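Biofilm-associated surface protein (PDB 7C7U) is a calcium-binding, cell-wall-anchored surface protein involved in biofilm formation, and probably acts as a switch for functional amyloid assembly, perhaps responding to calcium. Local coordinates at residues G25-Y30 / K176-S181; N68-D73 / V167-S172; S519-P524 / N539-S544. One frame throughout, in Å; residues are numbered along the deposited sequence.

Interaction 1 (G25-Y30 / K176-S181)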
loop_
_atom_site.group_PDB
_atom_site.type_symbol
_atom_site.label_atom_id
_atom_site.label_comp_id
_atom_site.label_asym_id
_atom_site.label_seq_id
_atom_site.Cartn_x
_atom_site.Cartn_y
_atom_site.Cartn_z
ATOM N N GLY A 25 -5.132 -2.841 1.496
ATOM C CA GLY A 25 -5.569 -1.977 0.422
ATOM C C GLY A 25 -6.907 -1.329 0.734
ATOM O O GLY A 25 -7.554 -1.597 1.749
ATOM N N TYR A 26 -7.336 -0.459 -0.177
ATOM C CA TYR A 26 -8.577 0.290 -0.030
ATOM C C TYR A 26 -9.625 -0.170 -1.041
ATOM O O TYR A 26 -9.303 -0.568 -2.166
ATOM C CB TYR A 26 -8.345 1.797 -0.212
ATOM C CG TYR A 26 -7.682 2.501 0.957
ATOM C CD1 TYR A 26 -8.304 2.579 2.198
ATOM C CD2 TYR A 26 -6.442 3.114 0.805
ATOM C CE1 TYR A 26 -7.696 3.239 3.267
ATOM C CE2 TYR A 26 -5.825 3.767 1.862
ATOM C CZ TYR A 26 -6.455 3.830 3.089
ATOM O OH TYR A 26 -5.841 4.488 4.134
ATOM N N THR A 27 -10.889 -0.102 -0.622
ATOM C CA THR A 27 -12.044 -0.250 -1.495
ATOM C C THR A 27 -12.999 0.903 -1.221
ATOM O O THR A 27 -12.945 1.530 -0.163
ATOM C CB THR A 27 -12.787 -1.574 -1.280
ATOM O OG1 THR A 27 -13.829 -1.697 -2.258
ATOM C CG2 THR A 27 -13.423 -1.599 0.108
ATOM N N ASP A 28 -13.859 1.199 -2.190
ATOM C CA ASP A 28 -14.826 2.279 -2.046
ATOM C C ASP A 28 -16.211 1.729 -1.732
ATOM O O ASP A 28 -16.655 0.740 -2.324
ATOM C CB ASP A 28 -14.885 3.152 -3.301
ATOM C CG ASP A 28 -13.548 3.786 -3.628
ATOM O OD1 ASP A 28 -12.748 3.149 -4.348
ATOM O OD2 ASP A 28 -13.292 4.916 -3.157
ATOM N N ASN A 29 -16.867 2.360 -0.760
ATOM C CA ASN A 29 -18.274 2.116 -0.467
ATOM C C ASN A 29 -18.758 3.381 0.240
ATOM O O ASN A 29 -18.508 3.560 1.438
ATOM C CB ASN A 29 -18.473 0.870 0.385
ATOM C CG ASN A 29 -19.949 0.550 0.630
ATOM O OD1 ASN A 29 -20.801 1.437 0.606
ATOM N ND2 ASN A 29 -20.245 -0.723 0.885
ATOM N N TYR A 30 -19.445 4.243 -0.514
ATOM C CA TYR A 30 -19.816 5.572 -0.043
ATOM C C TYR A 30 -20.936 5.557 0.982
ATOM O O TYR A 30 -21.306 6.628 1.478
ATOM C CB TYR A 30 -20.189 6.452 -1.235
ATOM C CG TYR A 30 -19.124 6.450 -2.313
ATOM C CD1 TYR A 30 -19.333 5.792 -3.521
ATOM C CD2 TYR A 30 -17.895 7.082 -2.114
ATOM C CE1 TYR A 30 -18.358 5.774 -4.512
ATOM C CE2 TYR A 30 -16.910 7.068 -3.102
ATOM C CZ TYR A 30 -17.154 6.410 -4.299
ATOM O OH TYR A 30 -16.204 6.380 -5.295
ATOM N N LYS A 176 -10.276 -5.374 2.441
ATOM C CA LYS A 176 -9.869 -4.004 2.158
ATOM C C LYS A 176 -10.536 -3.037 3.125
ATOM O O LYS A 176 -11.583 -3.331 3.708
ATOM C CB LYS A 176 -10.200 -3.598 0.718
ATOM C CG LYS A 176 -9.592 -4.534 -0.319
ATOM C CD LYS A 176 -9.312 -3.781 -1.594
ATOM C CE LYS A 176 -8.332 -4.536 -2.475
ATOM N NZ LYS A 176 -7.896 -3.686 -3.609
ATOM N N ILE A 177 -9.919 -1.862 3.265
ATOM C CA ILE A 177 -10.459 -0.785 4.091
ATOM C C ILE A 177 -11.409 0.055 3.250
ATOM O O ILE A 177 -11.042 0.532 2.167
ATOM C CB ILE A 177 -9.332 0.089 4.671
ATOM C CG1 ILE A 177 -8.381 -0.749 5.525
ATOM C CG2 ILE A 177 -9.914 1.252 5.481
ATOM C CD1 ILE A 177 -7.078 -0.042 5.830
ATOM N N VAL A 178 -12.628 0.231 3.750
ATOM C CA VAL A 178 -13.602 1.153 3.176
ATOM C C VAL A 178 -13.063 2.570 3.351
ATOM O O VAL A 178 -13.000 3.082 4.471
ATOM C CB VAL A 178 -14.975 0.997 3.835
ATOM C CG1 VAL A 178 -16.002 1.916 3.168
ATOM C CG2 VAL A 178 -15.411 -0.470 3.804
ATOM N N ARG A 179 -12.703 3.212 2.236
ATOM C CA ARG A 179 -11.903 4.434 2.289
ATOM C C ARG A 179 -12.551 5.505 3.161
ATOM O O ARG A 179 -11.882 6.130 3.994
ATOM C CB ARG A 179 -11.674 4.948 0.868
ATOM C CG ARG A 179 -10.918 6.263 0.749
ATOM C CD ARG A 179 -10.739 6.635 -0.727
ATOM N NE ARG A 179 -10.825 5.460 -1.592
ATOM C CZ ARG A 179 -9.779 4.837 -2.129
ATOM N NH1 ARG A 179 -8.548 5.282 -1.907
ATOM N NH2 ARG A 179 -9.962 3.767 -2.896
ATOM N N THR A 180 -13.857 5.708 3.017
ATOM C CA THR A 180 -14.510 6.807 3.716
ATOM C C THR A 180 -14.742 6.524 5.194
ATOM O O THR A 180 -15.126 7.439 5.926
ATOM C CB THR A 180 -15.846 7.135 3.044
ATOM O OG1 THR A 180 -16.605 5.932 2.887
ATOM C CG2 THR A 180 -15.606 7.738 1.674
ATOM N N SER A 181 -14.505 5.300 5.656
ATOM C CA SER A 181 -14.743 4.956 7.051
ATOM C C SER A 181 -13.545 5.232 7.952
ATOM O O SER A 181 -13.698 5.214 9.180
ATOM C CB SER A 181 -15.109 3.479 7.172
ATOM O OG SER A 181 -13.964 2.672 7.003
HETATM O O HOH W 1 -15.476 4.239 0.735
#
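R179 leaves its backbone with CG opposite the N (chi1 177°) and turns sharply at chi3 (-23°), while D28 carries CG beside its own backbone N (chi1 -59°); together these torsions lay the guanidinium alongside the carboxylate. The grip is side-on: NE of R179 reaches OD2 of D28 at 3.0 Å and NH2 reaches OD1 at 3.2 Å, one nitrogen to each oxygen. Both oxygens are met from above the carboxylate plane, well out of it, although the two planes are only modestly turned against each other. One face of the same guanidinium rests on CB of Y26, offset toward the rim. The Y26 ring lies beside I177, CD1 against CB of I177 at 3.7 Å, with the carbonyl oxygen of I177 at the ring edge; its hydroxyl bonds to E182.

Beneath these side chains, strands 26-27 and 176-178 run parallel, adding a short strand to the mixed sheet of the N-terminal part of the chain. I177 N donates to G25 O (2.8 Å), T27 N to I177 O (2.9 Å) and R179 N to T27 O (2.9 Å). On the face of T27 and V178, CG2 of T27 packs on CB of K176, and the aliphatic chain of K176 passes over the carbonyl of Y26. Past the strands the backbones part, and water 1 fills in, accepting from N29 N and T180 N. N29 still touches V178 through CB, 3.9 Å from CG1, while the T180 hydroxyl bonds to the carbonyl of F32.

Interaction 2 (N68-D73 / V167-S172)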
loop_
_atom_site.group_PDB
_atom_site.type_symbol
_atom_site.label_atom_id
_atom_site.label_comp_id
_atom_site.label_asym_id
_atom_site.label_seq_id
_atom_site.Cartn_x
_atom_site.Cartn_y
_atom_site.Cartn_z
ATOM N N ASN A 68 -23.113 -9.736 7.786
ATOM C CA ASN A 68 -21.855 -9.627 8.509
ATOM C C ASN A 68 -20.676 -9.351 7.584
ATOM O O ASN A 68 -19.527 -9.601 7.963
ATOM C CB ASN A 68 -21.604 -10.887 9.345
ATOM C CG ASN A 68 -21.428 -12.131 8.495
ATOM O OD1 ASN A 68 -22.165 -12.346 7.529
ATOM N ND2 ASN A 68 -20.446 -12.955 8.846
ATOM N N ARG A 69 -20.935 -8.849 6.373
ATOM C CA ARG A 69 -19.841 -8.584 5.446
ATOM C C ARG A 69 -18.899 -7.517 5.988
ATOM O O ARG A 69 -17.673 -7.666 5.914
ATOM C CB ARG A 69 -20.378 -8.149 4.085
ATOM C CG ARG A 69 -19.272 -7.894 3.069
ATOM C CD ARG A 69 -19.806 -7.314 1.775
ATOM N NE ARG A 69 -18.723 -6.962 0.864
ATOM C CZ ARG A 69 -18.898 -6.617 -0.408
ATOM N NH1 ARG A 69 -20.121 -6.581 -0.923
ATOM N NH2 ARG A 69 -17.852 -6.313 -1.166
ATOM N N TYR A 70 -19.444 -6.445 6.560
ATOM C CA TYR A 70 -18.640 -5.298 6.952
ATOM C C TYR A 70 -18.391 -5.323 8.453
ATOM O O TYR A 70 -19.327 -5.476 9.247
ATOM C CB TYR A 70 -19.313 -3.997 6.522
ATOM C CG TYR A 70 -19.334 -3.837 5.023
ATOM C CD1 TYR A 70 -18.160 -3.644 4.322
ATOM C CD2 TYR A 70 -20.525 -3.903 4.308
ATOM C CE1 TYR A 70 -18.161 -3.508 2.955
ATOM C CE2 TYR A 70 -20.538 -3.768 2.921
ATOM C CZ TYR A 70 -19.352 -3.568 2.256
ATOM O OH TYR A 70 -19.329 -3.433 0.888
ATOM N N LYS A 71 -17.129 -5.154 8.833
ATOM C CA LYS A 71 -16.675 -5.291 10.206
ATOM C C LYS A 71 -16.104 -3.973 10.707
ATOM O O LYS A 71 -15.678 -3.121 9.930
ATOM C CB LYS A 71 -15.595 -6.374 10.318
ATOM C CG LYS A 71 -15.910 -7.671 9.577
ATOM C CD LYS A 71 -16.551 -8.658 10.535
ATOM C CE LYS A 71 -17.044 -9.900 9.818
ATOM N NZ LYS A 71 -18.029 -10.639 10.666
ATOM N N ILE A 72 -16.089 -3.818 12.025
ATOM C CA ILE A 72 -15.418 -2.697 12.671
ATOM C C ILE A 72 -14.053 -3.187 13.137
ATOM O O ILE A 72 -13.955 -4.194 13.846
ATOM C CB ILE A 72 -16.253 -2.151 13.836
ATOM C CG1 ILE A 72 -17.549 -1.535 13.306
ATOM C CG2 ILE A 72 -15.465 -1.139 14.649
ATOM C CD1 ILE A 72 -18.503 -1.183 14.428
ATOM N N ASP A 73 -12.995 -2.504 12.713
ATOM C CA ASP A 73 -11.633 -2.890 13.061
ATOM C C ASP A 73 -10.982 -1.798 13.885
ATOM O O ASP A 73 -10.989 -0.626 13.490
ATOM C CB ASP A 73 -10.777 -3.179 11.821
ATOM C CG ASP A 73 -10.965 -4.578 11.330
ATOM O OD1 ASP A 73 -11.945 -5.192 11.786
ATOM O OD2 ASP A 73 -10.132 -5.088 10.541
ATOM N N VAL A 167 -9.092 3.218 13.391
ATOM C CA VAL A 167 -10.372 2.535 13.330
ATOM C C VAL A 167 -10.877 2.643 11.893
ATOM O O VAL A 167 -10.628 3.638 11.201
ATOM C CB VAL A 167 -11.373 3.115 14.371
ATOM C CG1 VAL A 167 -11.782 4.544 14.020
ATOM C CG2 VAL A 167 -12.577 2.226 14.516
ATOM N N PHE A 168 -11.548 1.599 11.430
ATOM C CA PHE A 168 -12.120 1.610 10.091
ATOM C C PHE A 168 -13.091 0.446 9.966
ATOM O O PHE A 168 -13.113 -0.473 10.793
ATOM C CB PHE A 168 -11.033 1.518 9.006
ATOM C CG PHE A 168 -10.071 0.374 9.197
ATOM C CD1 PHE A 168 -8.964 0.517 10.030
ATOM C CD2 PHE A 168 -10.241 -0.830 8.514
ATOM C CE1 PHE A 168 -8.060 -0.527 10.209
ATOM C CE2 PHE A 168 -9.329 -1.879 8.675
ATOM C CZ PHE A 168 -8.242 -1.726 9.529
ATOM N N VAL A 169 -13.894 0.509 8.912
ATOM C CA VAL A 169 -14.728 -0.604 8.487
ATOM C C VAL A 169 -13.933 -1.425 7.476
ATOM O O VAL A 169 -13.359 -0.873 6.530
ATOM C CB VAL A 169 -16.051 -0.101 7.882
ATOM C CG1 VAL A 169 -16.859 -1.251 7.295
ATOM C CG2 VAL A 169 -16.867 0.637 8.940
ATOM N N ARG A 170 -13.867 -2.735 7.695
ATOM C CA ARG A 170 -13.208 -3.647 6.770
ATOM C C ARG A 170 -14.256 -4.410 5.974
ATOM O O ARG A 170 -15.192 -4.972 6.550
ATOM C CB ARG A 170 -12.303 -4.637 7.502
ATOM C CG ARG A 170 -11.362 -5.444 6.554
ATOM C CD ARG A 170 -10.424 -6.362 7.336
ATOM N NE ARG A 170 -11.148 -7.365 8.124
ATOM C CZ ARG A 170 -11.456 -8.591 7.702
ATOM N NH1 ARG A 170 -12.113 -9.417 8.506
ATOM N NH2 ARG A 170 -11.080 -9.010 6.494
ATOM N N ASP A 171 -14.093 -4.419 4.654
ATOM C CA ASP A 171 -14.840 -5.300 3.754
ATOM C C ASP A 171 -14.236 -6.687 3.899
ATOM O O ASP A 171 -13.140 -6.953 3.400
ATOM C CB ASP A 171 -14.750 -4.779 2.321
ATOM C CG ASP A 171 -15.533 -5.633 1.301
ATOM O OD1 ASP A 171 -15.857 -6.812 1.574
ATOM O OD2 ASP A 171 -15.809 -5.099 0.204
ATOM N N SER A 172 -14.935 -7.580 4.603
ATOM C CA SER A 172 -14.361 -8.897 4.860
ATOM C C SER A 172 -14.358 -9.777 3.617
ATOM O O SER A 172 -13.622 -10.769 3.581
ATOM C CB SER A 172 -15.101 -9.607 5.989
ATOM O OG SER A 172 -16.397 -9.972 5.572
#
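D171 and R69 form a salt bridge at one end of an antiparallel strand pair, 70-73 against 167-171, within the mixed N-terminal sheet. The guanidinium takes the carboxylate side-on: NE of R69 gives a nearly straight bond to OD1 of D171 (3.0 Å, 168°), whereas NH2 meets OD2 on its syn side in a bond that is short, 2.7 Å, but more bent. OD1 lies in the guanidinium plane, yet the carboxylate is turned 61° against it. Beside the pair, the carbonyl oxygen of R69 receives two bonds from S172, from OG at 2.7 Å and from the backbone N, which fixes the chain just before the strand begins.

Further along, D73 and F168 form a hydrogen-bonded pair whose side chains also meet. CG of F168 sits between its backbone N and carbonyl carbon (chi1 52°), and the ring turns one face to CB of D73, a CH-pi contact with CB 3.9 Å from the ring centroid. OD2 of D73 forms a long salt bridge to NE of R170 at 3.5 Å, although the stronger partner of that arginine is E115 on the adjoining strand 113-117. On the other face of the sheet, CB of Y70 packs on CG1 of V169 and I72 lies near V167.

In the second shell, the main-chain N of E174 also donates to OD1 of D171, which should steady the carboxylate. The hydroxyl of Y70 is hydrogen-bonded to ND2 of N29, and its ring meets F32 edge-to-face. That hydroxyl oxygen, Y70 OH, lies 3.4 Å above the centre of the R69 guanidinium.

Interaction 3 (S519-P524 / N539-S544)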
loop_
_atom_site.group_PDB
_atom_site.type_symbol
_atom_site.label_atom_id
_atom_site.label_comp_id
_atom_site.label_asym_id
_atom_site.label_seq_id
_atom_site.Cartn_x
_atom_site.Cartn_y
_atom_site.Cartn_z
ATOM N N SER A 519 25.163 -23.698 -40.908
ATOM C CA SER A 519 25.685 -25.052 -40.747
ATOM C C SER A 519 25.818 -25.465 -39.285
ATOM O O SER A 519 26.175 -26.618 -39.022
ATOM C CB SER A 519 27.046 -25.190 -41.443
ATOM O OG SER A 519 28.009 -24.337 -40.851
ATOM N N LYS A 520 25.522 -24.568 -38.342
ATOM C CA LYS A 520 25.648 -24.840 -36.912
ATOM C C LYS A 520 24.323 -25.295 -36.298
ATOM O O LYS A 520 23.246 -25.116 -36.874
ATOM C CB LYS A 520 26.145 -23.606 -36.175
ATOM C CG LYS A 520 27.617 -23.311 -36.390
ATOM C CD LYS A 520 28.030 -22.024 -35.699
ATOM C CE LYS A 520 29.490 -21.693 -35.980
ATOM N NZ LYS A 520 29.734 -20.226 -35.876
ATOM N N LEU A 521 24.413 -25.865 -35.093
ATOM C CA LEU A 521 23.241 -26.343 -34.361
ATOM C C LEU A 521 23.290 -25.795 -32.941
ATOM O O LEU A 521 23.902 -26.397 -32.048
ATOM C CB LEU A 521 23.171 -27.870 -34.369
ATOM C CG LEU A 521 21.994 -28.481 -33.612
ATOM C CD1 LEU A 521 20.657 -27.951 -34.132
ATOM C CD2 LEU A 521 22.053 -30.002 -33.667
ATOM N N PRO A 522 22.650 -24.657 -32.694
ATOM C CA PRO A 522 22.684 -24.067 -31.352
ATOM C C PRO A 522 21.871 -24.883 -30.357
ATOM O O PRO A 522 20.997 -25.675 -30.718
ATOM C CB PRO A 522 22.075 -22.675 -31.560
ATOM C CG PRO A 522 21.167 -22.826 -32.720
ATOM C CD PRO A 522 21.836 -23.861 -33.632
ATOM N N ALA A 523 22.182 -24.676 -29.082
ATOM C CA ALA A 523 21.403 -25.301 -28.029
ATOM C C ALA A 523 19.963 -24.797 -28.096
ATOM O O ALA A 523 19.729 -23.632 -28.439
ATOM C CB ALA A 523 22.014 -25.000 -26.658
ATOM N N PRO A 524 18.978 -25.653 -27.846
ATOM C CA PRO A 524 17.599 -25.161 -27.733
ATOM C C PRO A 524 17.385 -24.475 -26.385
ATOM O O PRO A 524 18.348 -24.283 -25.634
ATOM C CB PRO A 524 16.760 -26.439 -27.868
ATOM C CG PRO A 524 17.660 -27.518 -27.336
ATOM C CD PRO A 524 19.070 -27.114 -27.672
ATOM N N ASN A 539 12.113 -23.991 -27.686
ATOM C CA ASN A 539 12.532 -23.133 -28.789
ATOM C C ASN A 539 13.838 -23.662 -29.363
ATOM O O ASN A 539 14.713 -24.114 -28.617
ATOM C CB ASN A 539 12.718 -21.680 -28.329
ATOM C CG ASN A 539 11.558 -21.187 -27.487
ATOM O OD1 ASN A 539 10.469 -20.959 -27.999
ATOM N ND2 ASN A 539 11.781 -21.054 -26.184
ATOM N N GLY A 540 13.970 -23.598 -30.680
ATOM C CA GLY A 540 15.164 -24.118 -31.332
ATOM C C GLY A 540 15.057 -23.925 -32.824
ATOM O O GLY A 540 14.024 -23.496 -33.355
ATOM N N THR A 541 16.149 -24.241 -33.507
ATOM C CA THR A 541 16.171 -23.984 -34.937
ATOM C C THR A 541 15.159 -24.867 -35.671
ATOM O O THR A 541 14.875 -26.008 -35.286
ATOM C CB THR A 541 17.581 -24.169 -35.501
ATOM O OG1 THR A 541 17.592 -23.734 -36.863
ATOM C CG2 THR A 541 18.006 -25.608 -35.434
ATOM N N SER A 542 14.622 -24.322 -36.753
ATOM C CA SER A 542 13.578 -25.010 -37.494
ATOM C C SER A 542 14.122 -26.307 -38.096
ATOM O O SER A 542 15.259 -26.366 -38.578
ATOM C CB SER A 542 13.042 -24.080 -38.580
ATOM O OG SER A 542 11.996 -24.686 -39.305
ATOM N N GLY A 543 13.307 -27.363 -38.039
ATOM C CA GLY A 543 13.697 -28.669 -38.522
ATOM C C GLY A 543 14.570 -29.484 -37.587
ATOM O O GLY A 543 14.826 -30.657 -37.877
ATOM N N SER A 544 15.050 -28.911 -36.487
ATOM C CA SER A 544 15.736 -29.700 -35.475
ATOM C C SER A 544 14.721 -30.408 -34.584
ATOM O O SER A 544 13.602 -29.935 -34.381
ATOM C CB SER A 544 16.651 -28.818 -34.618
ATOM O OG SER A 544 15.902 -28.015 -33.713
HETATM O O HOH W 2 18.556 -25.088 -32.198
#
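L521 lays its CD1 methyl over CG2 of T541 at 3.8 Å, and the same methyl reaches CB of S544 at 4.1 Å. With CG anti to the backbone N (chi1 179°), the leucine extends toward the other segment and crosses T541 at about a right angle; CD1 is the methyl that makes both contacts. T541 turns CG2 to the leucine while its OG1 bonds to D445, whose other carboxylate oxygen takes the backbone N of S542. S593 and K591 of strand 591-600 also pack on L521.

At the other end P524 lies against the backbone rather than a side chain. Its ring carbon CB comes to 3.2 Å from the carbonyl oxygen of N539 and to 4.5 Å from CA of G540, where the bare glycine leaves the main chain open to the approach of this carbon. S584 and A586 of strand 581-588 and S593 of strand 591-600 also touch the proline.

Between these two patches a single water joins the backbones. Water 2 donates to the carbonyl oxygen of P522 and accepts from the backbone N of T541, each at 2.9 Å. It therefore supplies the polar link between segments that otherwise meet through carbon atoms and one carbonyl.

The carbonyl oxygen of T541 accepts the backbone N of S544 at 3.1 Å and also OG of S544 at 2.7 Å, the hydroxyl arriving on a lone pair in the carbonyl plane. G543 takes a positive phi of 80° at the third position. Residues 541-544 thus make a type II beta turn within the connection between strands 535-539 and 545-550, and T541, touching T442 as well as bonding D445, places it where the C-terminal beta domain meets the preceding one.

How the interactions relate
From the N terminus, residues 25-30 come first, and interaction 1 closes the longest loop when they meet 176-181. Interaction 2, between 68-73 and 167-172, is nested inside that loop. The two share one mixed sheet, in which strand 163-171 lies between strands 70-76 and 176-178, and their centres are about 9 Å apart. They touch directly: S181 reaches V169, and I177 packs on F168. Interaction 3 follows in series, closing a short loop between 519-524 and 539-544 in the C-terminal beta domain, and no two of the loops cross. Its centre lies about 55 Å from that of interaction 1, with no contact between them.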